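Local coordinates for uncharacterized protein SPO1766 (Silicibacter pomeroyi, PDB 3DNX) that is of unknown function but, as an MmcB-like member of the PD-(D/E)XK nuclease clan, probably acts in DNA repair, at residues A[58-63]-A[67-72]; A[82-87]-A[93-98]; A[75-80]-A[122-127]. All blocks are in the same frame, centred on the assembly; numbering follows the deposited sequence.

Contact 1: A[58-63]-A[67-72]. With NA (sodium ion), chain C.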
loop_
_atom_site.group_PDB
_atom_site.type_symbol
_atom_site.label_atom_id
_atom_site.label_comp_id
_atom_site.label_asym_id
_atom_site.label_seq_id
_atom_site.Cartn_x
_atom_site.Cartn_y
_atom_site.Cartn_z
ATOM N N GLU A 58 5.765 4.553 17.823
ATOM C CA GLU A 58 7.162 4.363 18.055
ATOM C C GLU A 58 7.368 3.191 19.004
ATOM O O GLU A 58 6.919 3.240 20.182
ATOM C CB GLU A 58 7.780 5.645 18.644
ATOM C CG GLU A 58 7.939 6.757 17.667
ATOM C CD GLU A 58 8.954 6.433 16.596
ATOM O OE1 GLU A 58 10.166 6.527 16.881
ATOM O OE2 GLU A 58 8.542 6.091 15.471
ATOM N N CYS A 59 8.127 2.220 18.527
ATOM C CA CYS A 59 8.363 0.962 19.193
ATOM C C CYS A 59 9.692 1.029 19.909
ATOM O O CYS A 59 10.734 0.932 19.299
ATOM C CB CYS A 59 8.327 -0.196 18.189
ATOM S SG CYS A 59 6.741 -0.329 17.333
ATOM N N LYS A 60 9.663 1.189 21.230
ATOM C CA LYS A 60 10.900 1.293 21.993
ATOM C C LYS A 60 11.176 -0.005 22.756
ATOM O O LYS A 60 10.415 -0.418 23.606
ATOM C CB LYS A 60 10.834 2.491 22.922
ATOM C CG LYS A 60 10.591 3.796 22.186
ATOM C CD LYS A 60 11.773 4.041 21.252
ATOM C CE LYS A 60 11.614 5.265 20.446
ATOM N NZ LYS A 60 12.787 5.491 19.514
ATOM N N SER A 61 12.299 -0.625 22.440
ATOM C CA SER A 61 12.592 -1.959 22.904
ATOM C C SER A 61 13.379 -1.940 24.222
ATOM O O SER A 61 13.535 -2.995 24.860
ATOM C CB SER A 61 13.357 -2.679 21.810
ATOM O OG SER A 61 14.547 -1.944 21.480
ATOM N N SER A 62 13.822 -0.730 24.618
ATOM C CA SER A 62 14.659 -0.498 25.805
ATOM C C SER A 62 14.485 0.948 26.270
ATOM O O SER A 62 14.126 1.806 25.485
ATOM C CB SER A 62 16.153 -0.693 25.456
ATOM O OG SER A 62 16.713 -1.838 26.068
ATOM N N ARG A 63 14.801 1.225 27.528
ATOM C CA ARG A 63 14.958 2.614 28.001
ATOM C C ARG A 63 15.928 3.460 27.167
ATOM O O ARG A 63 15.671 4.643 26.913
ATOM C CB ARG A 63 15.458 2.619 29.432
ATOM C CG ARG A 63 14.379 2.345 30.415
ATOM C CD ARG A 63 14.857 2.648 31.788
ATOM N NE ARG A 63 14.991 4.089 32.009
ATOM C CZ ARG A 63 15.139 4.645 33.204
ATOM N NH1 ARG A 63 15.173 3.890 34.293
ATOM N NH2 ARG A 63 15.259 5.964 33.316
ATOM N N GLN A 67 15.377 6.954 25.254
ATOM C CA GLN A 67 16.277 8.074 25.471
ATOM C C GLN A 67 16.763 8.717 24.152
ATOM O O GLN A 67 16.862 9.943 24.048
ATOM C CB GLN A 67 17.433 7.622 26.381
ATOM C CG GLN A 67 16.936 7.240 27.808
ATOM C CD GLN A 67 17.872 6.278 28.581
ATOM O OE1 GLN A 67 19.015 6.040 28.178
ATOM N NE2 GLN A 67 17.391 5.766 29.721
ATOM N N ALA A 68 17.023 7.888 23.150
ATOM C CA ALA A 68 17.409 8.339 21.807
ATOM C C ALA A 68 16.285 9.023 20.977
ATOM O O ALA A 68 16.581 9.738 20.030
ATOM C CB ALA A 68 17.982 7.152 21.021
ATOM N N ASP A 69 15.015 8.809 21.313
ATOM C CA ASP A 69 13.888 9.452 20.589
ATOM C C ASP A 69 13.458 10.785 21.293
ATOM O O ASP A 69 12.251 11.082 21.408
ATOM C CB ASP A 69 12.702 8.473 20.541
ATOM C CG ASP A 69 12.016 8.364 19.147
ATOM O OD1 ASP A 69 12.481 8.925 18.122
ATOM O OD2 ASP A 69 10.988 7.645 19.088
ATOM N N ALA A 70 14.442 11.566 21.737
ATOM C CA ALA A 70 14.225 12.856 22.448
ATOM C C ALA A 70 13.408 13.915 21.673
ATOM O O ALA A 70 12.664 14.695 22.274
ATOM C CB ALA A 70 15.562 13.451 22.884
ATOM N N LYS A 71 13.526 13.920 20.346
ATOM C CA LYS A 71 12.769 14.852 19.494
ATOM C C LYS A 71 11.393 14.287 19.053
ATOM O O LYS A 71 10.856 14.734 18.042
ATOM C CB LYS A 71 13.591 15.244 18.241
ATOM C CG LYS A 71 15.036 15.694 18.503
ATOM C CD LYS A 71 15.131 16.978 19.358
ATOM C CE LYS A 71 16.582 17.431 19.521
ATOM N NZ LYS A 71 16.764 18.918 19.653
ATOM N N TRP A 72 10.828 13.353 19.836
ATOM C CA TRP A 72 9.572 12.666 19.500
ATOM C C TRP A 72 8.409 13.632 19.296
ATOM O O TRP A 72 7.474 13.321 18.567
ATOM C CB TRP A 72 9.177 11.618 20.585
ATOM C CG TRP A 72 8.827 12.237 21.900
ATOM C CD1 TRP A 72 9.685 12.560 22.917
ATOM C CD2 TRP A 72 7.521 12.651 22.333
ATOM N NE1 TRP A 72 8.996 13.173 23.947
ATOM C CE2 TRP A 72 7.669 13.241 23.616
ATOM C CE3 TRP A 72 6.257 12.620 21.748
ATOM C CZ2 TRP A 72 6.589 13.782 24.327
ATOM C CZ3 TRP A 72 5.176 13.148 22.459
ATOM C CH2 TRP A 72 5.348 13.710 23.739
HETATM NA NA NA C . 12.992 1.234 18.226
HETATM O O HOH W 1 12.315 3.400 17.684
HETATM O O HOH W 2 12.249 0.104 16.448
HETATM O O HOH W 3 15.169 1.859 17.703
#
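Lys60 NZ is gripped from several sides: by a salt bridge to Asp69 OD2 at 2.8 Å, the exact place of that oxygen being less sure, by the backbone oxygen of Asp65, and by a water. Glu58 and Lys60, with Asp44 on the neighbouring strand, match the Asp...Glu-x-Lys pattern of the PD-(D/E)XK nuclease fold, so this is probably where the active site of that fold would lie. A long salt bridge, 3.9 Å, links Lys60 NZ back to Glu58 OE1, while Glu58 OE2 accepts the backbone N-H of Asp44. A bend at chi2 (-63°) brings the lysine chain across the Asp69 side chain at about a right angle. Asp69 OD1 is hydrogen-bonded to the hydroxyl of Tyr75. With an alanine in place of Asp69, Lys60 would probably lose its carboxylate mate on this side and Tyr75 one of its partners, leaving the amino group held by fewer atoms. Farther along, Gln67 N donates to Arg63 O at 2.9 Å, an i to i+4 bond of helix 63-68. Cys59 O and Asp65 OD2 bind a sodium ion, whose water 1 lies 2.3 Å from the metal and also accepts from Lys60 NZ at 2.8 Å.

Contact 2: A[82-87]-A[93-98]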
loop_
_atom_site.group_PDB
_atom_site.type_symbol
_atom_site.label_atom_id
_atom_site.label_comp_id
_atom_site.label_asym_id
_atom_site.label_seq_id
_atom_site.Cartn_x
_atom_site.Cartn_y
_atom_site.Cartn_z
ATOM N N TYR A 82 -0.536 9.817 18.172
ATOM C CA TYR A 82 0.829 9.349 18.452
ATOM C C TYR A 82 0.866 8.426 19.669
ATOM O O TYR A 82 0.313 8.749 20.760
ATOM C CB TYR A 82 1.754 10.550 18.718
ATOM C CG TYR A 82 3.137 10.119 19.071
ATOM C CD1 TYR A 82 4.054 9.826 18.088
ATOM C CD2 TYR A 82 3.535 10.005 20.413
ATOM C CE1 TYR A 82 5.335 9.393 18.406
ATOM C CE2 TYR A 82 4.796 9.558 20.741
ATOM C CZ TYR A 82 5.703 9.294 19.724
ATOM O OH TYR A 82 6.968 8.871 20.018
ATOM N N PHE A 83 1.499 7.261 19.482
ATOM C CA PHE A 83 1.593 6.194 20.490
ATOM C C PHE A 83 3.021 5.732 20.652
ATOM O O PHE A 83 3.819 5.720 19.677
ATOM C CB PHE A 83 0.851 4.911 20.116
ATOM C CG PHE A 83 -0.622 5.081 19.858
ATOM C CD1 PHE A 83 -1.565 4.642 20.762
ATOM C CD2 PHE A 83 -1.054 5.652 18.663
ATOM C CE1 PHE A 83 -2.929 4.777 20.495
ATOM C CE2 PHE A 83 -2.399 5.781 18.388
ATOM C CZ PHE A 83 -3.340 5.364 19.311
ATOM N N TRP A 84 3.320 5.317 21.890
ATOM C CA TRP A 84 4.459 4.456 22.177
ATOM C C TRP A 84 4.011 3.008 22.176
ATOM O O TRP A 84 2.865 2.732 22.485
ATOM C CB TRP A 84 5.073 4.791 23.518
ATOM C CG TRP A 84 5.470 6.214 23.669
ATOM C CD1 TRP A 84 4.728 7.197 24.219
ATOM C CD2 TRP A 84 6.712 6.812 23.263
ATOM N NE1 TRP A 84 5.432 8.387 24.197
ATOM C CE2 TRP A 84 6.641 8.168 23.585
ATOM C CE3 TRP A 84 7.873 6.321 22.650
ATOM C CZ2 TRP A 84 7.694 9.042 23.342
ATOM C CZ3 TRP A 84 8.905 7.189 22.389
ATOM C CH2 TRP A 84 8.810 8.525 22.721
ATOM N N ALA A 85 4.900 2.103 21.785
ATOM C CA ALA A 85 4.690 0.645 21.925
ATOM C C ALA A 85 5.943 0.078 22.616
ATOM O O ALA A 85 7.052 0.288 22.158
ATOM C CB ALA A 85 4.439 -0.038 20.568
ATOM N N VAL A 86 5.730 -0.598 23.738
ATOM C CA VAL A 86 6.783 -1.177 24.568
ATOM C C VAL A 86 6.344 -2.544 25.052
ATOM O O VAL A 86 5.142 -2.888 25.002
ATOM C CB VAL A 86 7.104 -0.270 25.784
ATOM C CG1 VAL A 86 7.559 1.129 25.310
ATOM C CG2 VAL A 86 5.924 -0.163 26.768
ATOM N N ASP A 87 7.292 -3.331 25.545
ATOM C CA ASP A 87 6.928 -4.600 26.100
ATOM C C ASP A 87 6.646 -4.457 27.608
ATOM O O ASP A 87 6.833 -3.394 28.200
ATOM C CB ASP A 87 7.984 -5.655 25.767
ATOM C CG ASP A 87 9.299 -5.483 26.509
ATOM O OD1 ASP A 87 9.426 -4.788 27.572
ATOM O OD2 ASP A 87 10.252 -6.133 26.012
ATOM N N GLU A 93 5.648 3.996 33.032
ATOM C CA GLU A 93 5.328 5.243 33.748
ATOM C C GLU A 93 6.223 6.413 33.385
ATOM O O GLU A 93 5.866 7.564 33.597
ATOM C CB GLU A 93 5.383 5.030 35.264
ATOM C CG GLU A 93 4.143 4.294 35.831
ATOM C CD GLU A 93 4.132 4.046 37.299
ATOM O OE1 GLU A 93 5.024 4.516 38.097
ATOM O OE2 GLU A 93 3.180 3.345 37.726
ATOM N N LEU A 94 7.395 6.100 32.871
ATOM C CA LEU A 94 8.372 7.110 32.430
ATOM C C LEU A 94 8.029 7.713 31.089
ATOM O O LEU A 94 8.591 8.729 30.733
ATOM C CB LEU A 94 9.779 6.503 32.385
ATOM C CG LEU A 94 10.290 5.999 33.754
ATOM C CD1 LEU A 94 11.796 5.718 33.668
ATOM C CD2 LEU A 94 9.987 6.924 34.967
ATOM N N LEU A 95 7.114 7.093 30.330
ATOM C CA LEU A 95 6.737 7.658 29.032
ATOM C C LEU A 95 5.846 8.917 29.253
ATOM O O LEU A 95 5.122 9.018 30.261
ATOM C CB LEU A 95 6.039 6.645 28.151
ATOM C CG LEU A 95 6.810 5.384 27.816
ATOM C CD1 LEU A 95 5.887 4.187 27.257
ATOM C CD2 LEU A 95 7.908 5.747 26.835
ATOM N N PRO A 96 5.913 9.875 28.310
ATOM C CA PRO A 96 5.080 11.094 28.384
ATOM C C PRO A 96 3.581 10.767 28.617
ATOM O O PRO A 96 2.998 9.931 27.898
ATOM C CB PRO A 96 5.258 11.726 27.019
ATOM C CG PRO A 96 6.550 11.200 26.491
ATOM C CD PRO A 96 6.794 9.859 27.140
ATOM N N ALA A 97 2.984 11.444 29.587
ATOM C CA ALA A 97 1.611 11.202 29.988
ATOM C C ALA A 97 0.601 11.444 28.874
ATOM O O ALA A 97 -0.439 10.791 28.839
ATOM C CB ALA A 97 1.283 12.097 31.153
ATOM N N GLU A 98 0.922 12.380 27.989
ATOM C CA GLU A 98 0.036 12.854 26.907
ATOM C C GLU A 98 -0.048 11.893 25.722
ATOM O O GLU A 98 -0.952 11.996 24.895
ATOM C CB GLU A 98 0.476 14.251 26.423
ATOM C CG GLU A 98 2.014 14.513 26.374
ATOM C CD GLU A 98 2.668 14.637 27.769
ATOM O OE1 GLU A 98 1.965 14.923 28.751
ATOM O OE2 GLU A 98 3.882 14.416 27.888
#
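Leu95 is the first residue of 93-98 to reach the strand, and it does so with both methyls, in hydrophobic packing between the central sheet and the loop that runs over it. Its CG stands anti to its own carbonyl carbon (chi1 -59°), which aims the fork of the side chain at Trp84 and Val86. Leu95 CD2 settles over the indole of Trp84, 4.0 Å from the centroid of the five-membered ring and nearly on the ring normal, a CH-pi contact. Leu95 CD1 instead slips beside the root of that side chain, 3.9 Å from Trp84 CB, and meets Val86 CG1 tip to tip at 4.0 Å. One leucine thus packs against two residues that point the same way from the strand. Pro96 follows, its side chain crossing that of Trp84 at about a right angle: Pro96 CD lies 3.6 Å from Trp84 NE1, and Pro96 CG 4.0 Å from Trp84 CZ2. On the opposite face of the indole the hydroxyl of Tyr82 sits 3.2 Å above the ring plane, near its rim, so the tryptophan is held between leucine and tyrosine. The wider setting is a cluster of rings and aliphatic groups: Phe66 of helix 63-68 and Trp72 both meet Trp84 edge-to-face, Pro96 touches both of them, and on the neighbouring strand 100-104 Leu101 packs against Leu95 and Val86.

Contact 3: A[75-80]-A[122-127]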
loop_
_atom_site.group_PDB
_atom_site.type_symbol
_atom_site.label_atom_id
_atom_site.label_comp_id
_atom_site.label_asym_id
_atom_site.label_seq_id
_atom_site.Cartn_x
_atom_site.Cartn_y
_atom_site.Cartn_z
ATOM N N TYR A 75 7.243 14.200 15.783
ATOM C CA TYR A 75 6.343 13.294 15.094
ATOM C C TYR A 75 4.881 13.739 15.132
ATOM O O TYR A 75 4.089 13.319 14.301
ATOM C CB TYR A 75 6.401 11.884 15.659
ATOM C CG TYR A 75 7.730 11.186 15.608
ATOM C CD1 TYR A 75 8.324 10.721 16.780
ATOM C CD2 TYR A 75 8.381 10.937 14.399
ATOM C CE1 TYR A 75 9.528 10.039 16.763
ATOM C CE2 TYR A 75 9.615 10.249 14.372
ATOM C CZ TYR A 75 10.179 9.813 15.558
ATOM O OH TYR A 75 11.378 9.137 15.588
ATOM N N LEU A 76 4.522 14.573 16.097
ATOM C CA LEU A 76 3.118 14.936 16.314
ATOM C C LEU A 76 2.398 15.565 15.110
ATOM O O LEU A 76 1.223 15.263 14.840
ATOM C CB LEU A 76 3.026 15.845 17.553
ATOM C CG LEU A 76 3.428 15.154 18.879
ATOM C CD1 LEU A 76 3.082 16.015 20.106
ATOM C CD2 LEU A 76 2.775 13.768 18.984
ATOM N N GLU A 77 3.099 16.450 14.405
ATOM C CA GLU A 77 2.549 17.133 13.261
ATOM C C GLU A 77 2.337 16.224 12.052
ATOM O O GLU A 77 1.799 16.661 11.039
ATOM C CB GLU A 77 3.439 18.330 12.872
ATOM C CG GLU A 77 4.873 18.008 12.401
ATOM C CD GLU A 77 5.499 19.195 11.685
ATOM O OE1 GLU A 77 4.727 19.990 11.093
ATOM O OE2 GLU A 77 6.745 19.339 11.702
ATOM N N TRP A 78 2.763 14.971 12.146
ATOM C CA TRP A 78 2.649 14.035 11.031
ATOM C C TRP A 78 1.625 12.938 11.271
ATOM O O TRP A 78 1.634 11.951 10.540
ATOM C CB TRP A 78 4.015 13.413 10.740
ATOM C CG TRP A 78 5.009 14.434 10.363
ATOM C CD1 TRP A 78 6.054 14.871 11.115
ATOM C CD2 TRP A 78 5.034 15.201 9.147
ATOM N NE1 TRP A 78 6.744 15.859 10.437
ATOM C CE2 TRP A 78 6.137 16.078 9.229
ATOM C CE3 TRP A 78 4.229 15.230 7.997
ATOM C CZ2 TRP A 78 6.465 16.955 8.211
ATOM C CZ3 TRP A 78 4.553 16.089 6.987
ATOM C CH2 TRP A 78 5.661 16.956 7.098
ATOM N N CYS A 79 0.764 13.107 12.285
ATOM C CA CYS A 79 -0.245 12.104 12.622
ATOM C C CYS A 79 -1.467 12.700 13.308
ATOM O O CYS A 79 -1.449 13.835 13.743
ATOM C CB CYS A 79 0.363 10.994 13.495
ATOM S SG CYS A 79 1.002 11.501 15.102
ATOM N N ASP A 80 -2.558 11.946 13.305
ATOM C CA ASP A 80 -3.737 12.273 14.075
ATOM C C ASP A 80 -3.547 11.827 15.524
ATOM O O ASP A 80 -3.967 12.531 16.424
ATOM C CB ASP A 80 -4.970 11.591 13.505
ATOM C CG ASP A 80 -5.281 12.026 12.115
ATOM O OD1 ASP A 80 -5.350 13.253 11.850
ATOM O OD2 ASP A 80 -5.491 11.152 11.288
ATOM N N PRO A 122 -6.307 18.507 5.747
ATOM C CA PRO A 122 -6.662 17.725 4.543
ATOM C C PRO A 122 -5.542 17.524 3.513
ATOM O O PRO A 122 -5.418 16.425 2.942
ATOM C CB PRO A 122 -7.805 18.537 3.891
ATOM C CG PRO A 122 -8.436 19.291 5.015
ATOM C CD PRO A 122 -7.365 19.481 6.092
ATOM N N ALA A 123 -4.759 18.584 3.275
ATOM C CA ALA A 123 -3.700 18.530 2.273
ATOM C C ALA A 123 -2.568 17.625 2.736
ATOM O O ALA A 123 -1.967 16.905 1.951
ATOM C CB ALA A 123 -3.166 19.930 1.969
ATOM N N ARG A 124 -2.272 17.681 4.018
ATOM C CA ARG A 124 -1.216 16.856 4.587
ATOM C C ARG A 124 -1.617 15.394 4.697
ATOM O O ARG A 124 -0.798 14.513 4.467
ATOM C CB ARG A 124 -0.915 17.331 5.976
ATOM C CG ARG A 124 0.360 16.777 6.566
ATOM C CD ARG A 124 1.387 17.893 6.563
ATOM N NE ARG A 124 2.250 17.788 7.675
ATOM C CZ ARG A 124 3.054 18.750 8.122
ATOM N NH1 ARG A 124 3.781 18.494 9.177
ATOM N NH2 ARG A 124 3.172 19.935 7.530
ATOM N N ARG A 125 -2.855 15.147 5.113
ATOM C CA ARG A 125 -3.402 13.805 5.106
ATOM C C ARG A 125 -3.234 13.169 3.712
ATOM O O ARG A 125 -2.881 12.000 3.580
ATOM C CB ARG A 125 -4.872 13.845 5.466
ATOM C CG ARG A 125 -5.507 12.479 5.629
ATOM C CD ARG A 125 -6.962 12.592 6.024
ATOM N NE ARG A 125 -7.077 13.476 7.175
ATOM C CZ ARG A 125 -6.716 13.144 8.405
ATOM N NH1 ARG A 125 -6.235 11.929 8.662
ATOM N NH2 ARG A 125 -6.814 14.050 9.389
ATOM N N LYS A 126 -3.517 13.931 2.676
ATOM C CA LYS A 126 -3.386 13.433 1.284
ATOM C C LYS A 126 -1.975 13.014 0.948
ATOM O O LYS A 126 -1.754 11.939 0.382
ATOM C CB LYS A 126 -3.747 14.516 0.278
ATOM C CG LYS A 126 -5.193 14.585 -0.060
ATOM C CD LYS A 126 -5.414 15.162 -1.450
ATOM C CE LYS A 126 -6.627 16.120 -1.481
ATOM N NZ LYS A 126 -7.320 16.285 -0.130
ATOM N N VAL A 127 -1.019 13.880 1.261
ATOM C CA VAL A 127 0.385 13.608 0.966
ATOM C C VAL A 127 0.844 12.336 1.655
ATOM O O VAL A 127 1.507 11.486 1.047
ATOM C CB VAL A 127 1.293 14.790 1.379
ATOM C CG1 VAL A 127 2.770 14.407 1.274
ATOM C CG2 VAL A 127 1.040 15.956 0.503
#
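Arg124 leaves helix 122-144 with its CB directed at the 75-80 loop, and most of its outer atoms find partners there. CG stands opposite the backbone N (chi1 -167°), carrying the chain out from the helix, and Arg124 CD then comes to 3.7 Å from Trp78 CZ3. Arg124 NE is 2.9 Å from Trp78 CZ3, shorter than a normal contact and so perhaps not exactly placed. From here the guanidinium lies flat on the indole: Arg124 CZ is 3.5 Å from the centroid of the Trp78 six-membered ring, with the two planes 24° apart, a stacked cation-pi pair. NH2 stays looser, Arg124 NH2 lying 3.9 Å from Trp78 CH2. The guanidinium meets Glu77 at its edge, Arg124 NH1 making a salt bridge to Glu77 OE1 at 2.6 Å whose hydrogen bond is weak in angle, and a further weak bond to the backbone oxygen of Glu77. Glu77 CG covers the same face of the indole beside NH1. The next residue takes Asp80 end-on: Arg125 NH1 to Asp80 OD2 at 2.8 Å, almost straight at 177°, and Arg125 NH2 to Asp80 OD1 at 3.0 Å, the two flat groups nearly coplanar. Asp80 OD2 also accepts the N-H of Ile54, and OD1 that of Leu120. This is a bidentate arginine-carboxylate pair set beside a cation-pi stack, together joining the first turn of helix 122-144 to the loop that leads into strand 81-86.

In the fold
Contacts 1 and 2 are both buried: contact 1 joins strand 54-59 to helix 63-68, while contact 2 holds strand 81-86, which completes their beta-alpha-beta unit. The two strands are neighbours in the sheet, paired through Glu58 and Lys60 with Ala85, and Trp72 CZ2 packs on Pro96 CG. Their chemistry nevertheless differs: contact 1 is charged and lies beside a bound sodium ion, whereas contact 2 is mainly apolar and aromatic. Contact 3, its centre about 21 Å from those of the other two, is a surface contact that brings in helix 122-144 through arginines. Its loop still reaches inward: the Tyr75 hydroxyl meets Asp69 and probably Glu58 of contact 1, and Leu76 packs on Tyr82 of contact 2.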